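Malate dehydrogenase (Pyrococcus horikoshii, PDB 1V9N) catalyses the reversible, NAD-dependent oxidation of (S)-malate to oxaloacetate as a homodimeric enzyme of the LDH2/MDH2 oxidoreductase family. Local coordinates at residues A[12-15]-A[16-20]; A[285-288]-A[289-293]; A[298-301]-A[302-306]. One frame throughout, in Å; residues are numbered along the deposited sequence.

Contact 1: A[12-15]-A[16-20]; sequences IRVP and KDRLF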
loop_
_atom_site.group_PDB
_atom_site.type_symbol
_atom_site.label_atom_id
_atom_site.label_comp_id
_atom_site.label_asym_id
_atom_site.label_seq_id
_atom_site.Cartn_x
_atom_site.Cartn_y
_atom_site.Cartn_z
ATOM N N ILE A 12 -24.696 -16.887 19.544
ATOM C CA ILE A 12 -25.923 -17.474 19.025
ATOM C C ILE A 12 -25.909 -17.503 17.500
ATOM O O ILE A 12 -25.704 -16.478 16.851
ATOM C CB ILE A 12 -27.171 -16.676 19.479
ATOM C CG1 ILE A 12 -27.231 -16.601 21.006
ATOM C CG2 ILE A 12 -28.432 -17.334 18.938
ATOM C CD1 ILE A 12 -26.220 -15.652 21.624
ATOM N N ARG A 13 -26.133 -18.682 16.932
ATOM C CA ARG A 13 -26.156 -18.831 15.486
ATOM C C ARG A 13 -27.422 -18.192 14.931
ATOM O O ARG A 13 -28.528 -18.491 15.382
ATOM C CB ARG A 13 -26.117 -20.312 15.098
ATOM C CG ARG A 13 -24.853 -20.738 14.369
ATOM C CD ARG A 13 -23.637 -20.684 15.276
ATOM N NE ARG A 13 -22.409 -20.972 14.544
ATOM C CZ ARG A 13 -21.213 -21.099 15.110
ATOM N NH1 ARG A 13 -21.079 -20.966 16.423
ATOM N NH2 ARG A 13 -20.147 -21.351 14.362
ATOM N N VAL A 14 -27.254 -17.308 13.956
ATOM C CA VAL A 14 -28.384 -16.633 13.334
ATOM C C VAL A 14 -28.328 -16.852 11.830
ATOM O O VAL A 14 -27.332 -16.530 11.188
ATOM C CB VAL A 14 -28.357 -15.111 13.612
ATOM C CG1 VAL A 14 -29.547 -14.444 12.950
ATOM C CG2 VAL A 14 -28.365 -14.850 15.110
ATOM N N PRO A 15 -29.396 -17.416 11.248
ATOM C CA PRO A 15 -29.430 -17.661 9.804
ATOM C C PRO A 15 -29.064 -16.400 9.027
ATOM O O PRO A 15 -29.677 -15.350 9.212
ATOM C CB PRO A 15 -30.872 -18.092 9.567
ATOM C CG PRO A 15 -31.199 -18.821 10.832
ATOM C CD PRO A 15 -30.632 -17.901 11.888
ATOM N N LYS A 16 -28.059 -16.516 8.167
ATOM C CA LYS A 16 -27.596 -15.395 7.359
ATOM C C LYS A 16 -28.768 -14.588 6.805
ATOM O O LYS A 16 -28.829 -13.370 6.971
ATOM C CB LYS A 16 -26.717 -15.920 6.216
ATOM C CG LYS A 16 -26.088 -14.854 5.336
ATOM C CD LYS A 16 -27.052 -14.354 4.277
ATOM C CE LYS A 16 -26.385 -13.338 3.373
ATOM N NZ LYS A 16 -27.314 -12.821 2.335
ATOM N N ASP A 17 -29.699 -15.283 6.158
ATOM C CA ASP A 17 -30.874 -14.659 5.562
ATOM C C ASP A 17 -31.729 -13.923 6.591
ATOM O O ASP A 17 -32.419 -12.956 6.267
ATOM C CB ASP A 17 -31.715 -15.728 4.866
ATOM C CG ASP A 17 -30.906 -16.543 3.878
ATOM O OD1 ASP A 17 -30.538 -15.993 2.817
ATOM O OD2 ASP A 17 -30.629 -17.729 4.171
ATOM N N ARG A 18 -31.675 -14.390 7.833
ATOM C CA ARG A 18 -32.439 -13.789 8.915
ATOM C C ARG A 18 -31.804 -12.484 9.368
ATOM O O ARG A 18 -32.495 -11.490 9.590
ATOM C CB ARG A 18 -32.526 -14.766 10.089
ATOM C CG ARG A 18 -33.333 -14.272 11.277
ATOM C CD ARG A 18 -33.841 -15.460 12.071
ATOM N NE ARG A 18 -34.712 -16.294 11.245
ATOM C CZ ARG A 18 -35.138 -17.507 11.584
ATOM N NH1 ARG A 18 -34.772 -18.044 12.741
ATOM N NH2 ARG A 18 -35.934 -18.182 10.762
ATOM N N LEU A 19 -30.483 -12.493 9.510
ATOM C CA LEU A 19 -29.761 -11.301 9.931
ATOM C C LEU A 19 -29.937 -10.221 8.870
ATOM O O LEU A 19 -30.162 -9.051 9.186
ATOM C CB LEU A 19 -28.274 -11.619 10.112
ATOM C CG LEU A 19 -27.401 -10.498 10.681
ATOM C CD1 LEU A 19 -27.906 -10.108 12.064
ATOM C CD2 LEU A 19 -25.959 -10.962 10.759
ATOM N N PHE A 20 -29.853 -10.632 7.610
ATOM C CA PHE A 20 -29.997 -9.720 6.484
ATOM C C PHE A 20 -31.346 -9.007 6.480
ATOM O O PHE A 20 -31.401 -7.781 6.388
ATOM C CB PHE A 20 -29.841 -10.480 5.165
ATOM C CG PHE A 20 -29.920 -9.604 3.950
ATOM C CD1 PHE A 20 -28.768 -9.046 3.401
ATOM C CD2 PHE A 20 -31.145 -9.320 3.359
ATOM C CE1 PHE A 20 -28.839 -8.220 2.283
ATOM C CE2 PHE A 20 -31.225 -8.492 2.241
ATOM C CZ PHE A 20 -30.066 -7.941 1.704
#
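The carbonyl of P15 meets the backbone of R18 and L19 in a local strand-to-helix junction: strand 11-14 ends, P15 takes the N-cap position, and helix 16-29 sets off at once. The two directions differ by 81°, so the chain turns almost a right angle at the proline. The first helical bond across the corner runs from L19 N to P15 O, 3.0 Å. R18 N also approaches P15 O, at 2.6 Å, but its N-H...O angle of 130° makes this second bond weak.

Side chains follow the same corner. With CG opposite its own backbone nitrogen (chi1 -178°), R18 runs alongside the proline ring and points the same way, R18 CB lying 3.8 Å from P15 CB. The arginine chain then bends at chi3, and P15 CG comes to rest over one face of the guanidinium, toward its rim, 4.1 Å from R18 NH1. Nearer the backbone, V14 CG1 approaches R18 CG to 4.1 Å, the two side chains crossing at about a right angle, and lies 4.2 Å from L19 CB. V14 and L19 are both buried, and both also pack on I340 of the neighbouring strand 338-341, to which V14 is tied by backbone hydrogen bonding with I338. The K16 side chain packs on V45 and L49 of helix 34-49 and on I338 of strand 338-341.

The chemistry divides the corner in two. L19 packs on V14 and on I340, which joins the helix start to both strands of the small sheet, while the exposed P15 and R18 associate through hydrocarbon and one guanidinium face. The capping residue, whose nitrogen carries no hydrogen, contributes to the helix through its carbonyl oxygen.

Contact 2: A[285-288]-A[289-293]; sequences IDIE and HFIPL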
loop_
_atom_site.group_PDB
_atom_site.type_symbol
_atom_site.label_atom_id
_atom_site.label_comp_id
_atom_site.label_asym_id
_atom_site.label_seq_id
_atom_site.Cartn_x
_atom_site.Cartn_y
_atom_site.Cartn_z
ATOM N N ILE A 285 -8.830 -1.648 -12.403
ATOM C CA ILE A 285 -7.997 -1.867 -13.566
ATOM C C ILE A 285 -8.662 -2.987 -14.346
ATOM O O ILE A 285 -8.843 -4.088 -13.826
ATOM C CB ILE A 285 -6.564 -2.295 -13.172
ATOM C CG1 ILE A 285 -5.866 -1.163 -12.406
ATOM C CG2 ILE A 285 -5.765 -2.643 -14.425
ATOM C CD1 ILE A 285 -4.446 -1.514 -11.945
ATOM N N ASP A 286 -9.061 -2.705 -15.582
ATOM C CA ASP A 286 -9.690 -3.736 -16.398
ATOM C C ASP A 286 -8.582 -4.620 -16.952
ATOM O O ASP A 286 -7.922 -4.280 -17.931
ATOM C CB ASP A 286 -10.498 -3.122 -17.546
ATOM C CG ASP A 286 -11.171 -4.180 -18.413
ATOM O OD1 ASP A 286 -11.779 -5.118 -17.853
ATOM O OD2 ASP A 286 -11.100 -4.073 -19.652
ATOM N N ILE A 287 -8.374 -5.753 -16.298
ATOM C CA ILE A 287 -7.335 -6.692 -16.693
ATOM C C ILE A 287 -7.261 -6.962 -18.198
ATOM O O ILE A 287 -6.177 -6.953 -18.772
ATOM C CB ILE A 287 -7.520 -8.021 -15.934
ATOM C CG1 ILE A 287 -7.279 -7.781 -14.436
ATOM C CG2 ILE A 287 -6.561 -9.086 -16.480
ATOM C CD1 ILE A 287 -7.742 -8.928 -13.548
ATOM N N GLU A 288 -8.410 -7.185 -18.829
ATOM C CA GLU A 288 -8.481 -7.486 -20.265
ATOM C C GLU A 288 -7.755 -6.474 -21.165
ATOM O O GLU A 288 -7.213 -6.841 -22.207
ATOM C CB GLU A 288 -9.952 -7.607 -20.692
ATOM C CG GLU A 288 -10.193 -8.134 -22.113
ATOM C CD GLU A 288 -9.814 -9.599 -22.296
ATOM O OE1 GLU A 288 -9.593 -10.306 -21.288
ATOM O OE2 GLU A 288 -9.749 -10.051 -23.458
ATOM N N HIS A 289 -7.753 -5.204 -20.769
ATOM C CA HIS A 289 -7.079 -4.163 -21.543
ATOM C C HIS A 289 -5.559 -4.350 -21.513
ATOM O O HIS A 289 -4.841 -3.776 -22.330
ATOM C CB HIS A 289 -7.411 -2.771 -20.992
ATOM C CG HIS A 289 -8.678 -2.182 -21.536
ATOM N ND1 HIS A 289 -9.925 -2.504 -21.047
ATOM C CD2 HIS A 289 -8.886 -1.284 -22.531
ATOM C CE1 HIS A 289 -10.848 -1.832 -21.715
ATOM N NE2 HIS A 289 -10.242 -1.084 -22.622
ATOM N N PHE A 290 -5.076 -5.146 -20.564
ATOM C CA PHE A 290 -3.645 -5.396 -20.425
ATOM C C PHE A 290 -3.245 -6.758 -20.976
ATOM O O PHE A 290 -2.403 -6.846 -21.866
ATOM C CB PHE A 290 -3.239 -5.283 -18.954
ATOM C CG PHE A 290 -3.215 -3.874 -18.445
ATOM C CD1 PHE A 290 -2.018 -3.171 -18.366
ATOM C CD2 PHE A 290 -4.392 -3.241 -18.065
ATOM C CE1 PHE A 290 -1.993 -1.857 -17.912
ATOM C CE2 PHE A 290 -4.377 -1.921 -17.611
ATOM C CZ PHE A 290 -3.172 -1.231 -17.534
ATOM N N ILE A 291 -3.835 -7.820 -20.434
ATOM C CA ILE A 291 -3.546 -9.173 -20.903
ATOM C C ILE A 291 -4.830 -9.987 -20.841
ATOM O O ILE A 291 -5.786 -9.588 -20.179
ATOM C CB ILE A 291 -2.468 -9.871 -20.032
ATOM C CG1 ILE A 291 -2.972 -10.024 -18.594
ATOM C CG2 ILE A 291 -1.169 -9.061 -20.063
ATOM C CD1 ILE A 291 -2.103 -10.931 -17.742
ATOM N N PRO A 292 -4.881 -11.132 -21.543
ATOM C CA PRO A 292 -6.117 -11.918 -21.482
ATOM C C PRO A 292 -6.449 -12.274 -20.039
ATOM O O PRO A 292 -5.578 -12.714 -19.282
ATOM C CB PRO A 292 -5.789 -13.140 -22.335
ATOM C CG PRO A 292 -4.857 -12.568 -23.382
ATOM C CD PRO A 292 -3.948 -11.684 -22.544
ATOM N N LEU A 293 -7.706 -12.077 -19.653
ATOM C CA LEU A 293 -8.128 -12.371 -18.291
ATOM C C LEU A 293 -7.861 -13.829 -17.915
ATOM O O LEU A 293 -7.407 -14.121 -16.807
ATOM C CB LEU A 293 -9.619 -12.050 -18.114
ATOM C CG LEU A 293 -10.199 -12.410 -16.741
ATOM C CD1 LEU A 293 -9.400 -11.711 -15.651
ATOM C CD2 LEU A 293 -11.661 -12.013 -16.669
#
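Two torsions bring D286 and H289 together: the aspartate CG lies anti to its backbone nitrogen (chi1 -180°), while the histidine CG lies beside its own (chi1 -86°), and the rotation of the ring then turns ND1 to the carboxylate. The result is a His-carboxylate hydrogen bond within the turn that leads from strand 278-285 into helix 293-308. H289 ND1 donates to D286 OD2 at a modelled 2.4 Å, a separation so short that the exact length is doubtful, with OD2 at the ring edge near its plane and the carboxylate turned 70° from the ring. The same two residues are joined through their backbones, H289 N to D286 O, at 3.0 Å. Without the imidazole, as with an alanine here, D286 OD2 would probably lose its donor inside the turn and the carboxylate be freer to rotate, while the backbone bond could persist.

One residue on, I287 O accepts from both F290 N and I291 N. The F290 ring is approached by I285 CG2, 3.5 Å from F290 CE2, and it also meets Y87 of the second subunit, with L259 of that subunit packing on both I285 and F290. R82 of the second subunit bonds to E288 O, so the turn is part of the dimer interface. Toward the helix, I287 CD1 touches L293 CD1 at 3.9 Å, the side chains crossing at about a right angle. E288 OE1 accepts from L293 N, the first residue of the helix, at 3.1 Å.

Contact 3: A[298-301]-A[302-306]; sequences EKIS and QMIEE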
loop_
_atom_site.group_PDB
_atom_site.type_symbol
_atom_site.label_atom_id
_atom_site.label_comp_id
_atom_site.label_asym_id
_atom_site.label_seq_id
_atom_site.Cartn_x
_atom_site.Cartn_y
_atom_site.Cartn_z
ATOM N N GLU A 298 -4.893 -17.773 -14.709
ATOM C CA GLU A 298 -4.017 -18.933 -14.665
ATOM C C GLU A 298 -2.736 -18.584 -13.909
ATOM O O GLU A 298 -2.359 -19.269 -12.966
ATOM C CB GLU A 298 -3.664 -19.386 -16.084
ATOM C CG GLU A 298 -2.962 -20.725 -16.146
ATOM C CD GLU A 298 -3.813 -21.850 -15.587
ATOM O OE1 GLU A 298 -4.941 -22.053 -16.088
ATOM O OE2 GLU A 298 -3.353 -22.531 -14.647
ATOM N N LYS A 299 -2.080 -17.501 -14.312
ATOM C CA LYS A 299 -0.839 -17.102 -13.668
ATOM C C LYS A 299 -0.938 -16.772 -12.181
ATOM O O LYS A 299 -0.084 -17.194 -11.395
ATOM C CB LYS A 299 -0.214 -15.927 -14.422
ATOM C CG LYS A 299 0.262 -16.293 -15.818
ATOM C CD LYS A 299 1.249 -17.450 -15.770
ATOM C CE LYS A 299 1.771 -17.792 -17.154
ATOM N NZ LYS A 299 2.762 -18.907 -17.089
ATOM N N ILE A 300 -1.963 -16.026 -11.782
ATOM C CA ILE A 300 -2.085 -15.672 -10.370
ATOM C C ILE A 300 -2.402 -16.895 -9.512
ATOM O O ILE A 300 -1.892 -17.020 -8.399
ATOM C CB ILE A 300 -3.155 -14.573 -10.131
ATOM C CG1 ILE A 300 -2.963 -13.980 -8.734
ATOM C CG2 ILE A 300 -4.564 -15.145 -10.284
ATOM C CD1 ILE A 300 -3.859 -12.779 -8.424
ATOM N N SER A 301 -3.230 -17.796 -10.030
ATOM C CA SER A 301 -3.581 -19.010 -9.297
ATOM C C SER A 301 -2.363 -19.909 -9.153
ATOM O O SER A 301 -2.215 -20.602 -8.148
ATOM C CB SER A 301 -4.701 -19.773 -10.006
ATOM O OG SER A 301 -5.948 -19.137 -9.811
ATOM N N GLN A 302 -1.491 -19.900 -10.159
ATOM C CA GLN A 302 -0.276 -20.706 -10.104
ATOM C C GLN A 302 0.655 -20.126 -9.043
ATOM O O GLN A 302 1.348 -20.865 -8.332
ATOM C CB GLN A 302 0.421 -20.729 -11.467
ATOM C CG GLN A 302 -0.454 -21.282 -12.589
ATOM C CD GLN A 302 0.341 -21.719 -13.810
ATOM O OE1 GLN A 302 1.256 -21.027 -14.256
ATOM N NE2 GLN A 302 -0.020 -22.872 -14.365
HETATM N N MSE A 303 0.674 -18.799 -8.938
HETATM C CA MSE A 303 1.505 -18.136 -7.936
HETATM C C MSE A 303 0.980 -18.491 -6.545
HETATM O O MSE A 303 1.748 -18.827 -5.648
HETATM C CB MSE A 303 1.464 -16.617 -8.119
HETATM C CG MSE A 303 2.136 -15.839 -6.996
HETATM SE SE MSE A 303 2.006 -13.901 -7.184
HETATM C CE MSE A 303 0.256 -13.626 -6.390
ATOM N N ILE A 304 -0.337 -18.403 -6.377
ATOM C CA ILE A 304 -0.965 -18.711 -5.099
ATOM C C ILE A 304 -0.684 -20.160 -4.689
ATOM O O ILE A 304 -0.327 -20.430 -3.543
ATOM C CB ILE A 304 -2.492 -18.489 -5.166
ATOM C CG1 ILE A 304 -2.791 -17.000 -5.402
ATOM C CG2 ILE A 304 -3.150 -18.975 -3.874
ATOM C CD1 ILE A 304 -4.239 -16.709 -5.721
ATOM N N GLU A 305 -0.840 -21.085 -5.628
ATOM C CA GLU A 305 -0.598 -22.493 -5.337
ATOM C C GLU A 305 0.854 -22.739 -4.923
ATOM O O GLU A 305 1.124 -23.484 -3.983
ATOM C CB GLU A 305 -0.947 -23.359 -6.554
ATOM C CG GLU A 305 -0.808 -24.850 -6.286
ATOM C CD GLU A 305 -1.573 -25.283 -5.046
ATOM O OE1 GLU A 305 -2.821 -25.197 -5.058
ATOM O OE2 GLU A 305 -0.926 -25.701 -4.057
ATOM N N GLU A 306 1.786 -22.098 -5.617
ATOM C CA GLU A 306 3.195 -22.260 -5.299
ATOM C C GLU A 306 3.562 -21.633 -3.961
ATOM O O GLU A 306 4.451 -22.122 -3.264
ATOM C CB GLU A 306 4.056 -21.678 -6.417
ATOM C CG GLU A 306 4.014 -22.522 -7.678
ATOM C CD GLU A 306 4.873 -21.962 -8.785
ATOM O OE1 GLU A 306 6.040 -21.620 -8.504
ATOM O OE2 GLU A 306 4.383 -21.871 -9.932
#
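E298 and Q302 face each other one turn apart on helix 293-308, where the peptide groups satisfy one another before any side chain is considered. M303 N donates to K299 O at 3.0 Å, I304 N to I300 O at 2.9 Å, and E305 N to S301 O at 2.9 Å. Q302 N bonds to E298 O in the same pattern, although that oxygen is less surely placed.

E298 OE1 forms a salt bridge with K177, and S301 OG is hydrogen-bonded to the backbone nitrogen of that same K177, with a weak bond to K297 O besides. The other carboxylate oxygen, E298 OE2, lies 3.4 Å from Q302 NE2, the carboxylate and amide planes 80° apart. E306 OE1 forms a salt bridge with K266 NZ and a hydrogen bond with Y267 OH, both of the second subunit.

The apolar contacts are made by I300, M303 and I304. I300 CG1, opposite its backbone nitrogen (chi1 -164°), points where M303 CE meets it at 4.0 Å, the selenomethionine chain bending at chi3 (84°). I304 CD1 lies 4.3 Å from the same I300 CG1.

This helix meets both its own chain and the second subunit. I300, S301 and I304 touch T176, in the loop that follows strand 170-174, while across the interface I300 packs on I254 and M303 on W264 of the second subunit, I254 belonging to its helix 242-258.

In the fold
Contacts 2 and 3 form one neighbourhood: residues 285-292 lead the chain into helix 293-308, which carries contact 3 further along. Their centres are 17 Å apart and their nearest atoms about 5 Å, without touching, and both meet the second subunit, so dimer contacts run from the turn into the helix. Contact 1 stands apart, its centre 38 Å from that of contact 2 and 35 Å from that of contact 3, at a strand-helix corner that no other chain of the assembly touches. Contact 3 also lies near bound cofactor, the I304 side chain being about 10 Å from a bound NADPH.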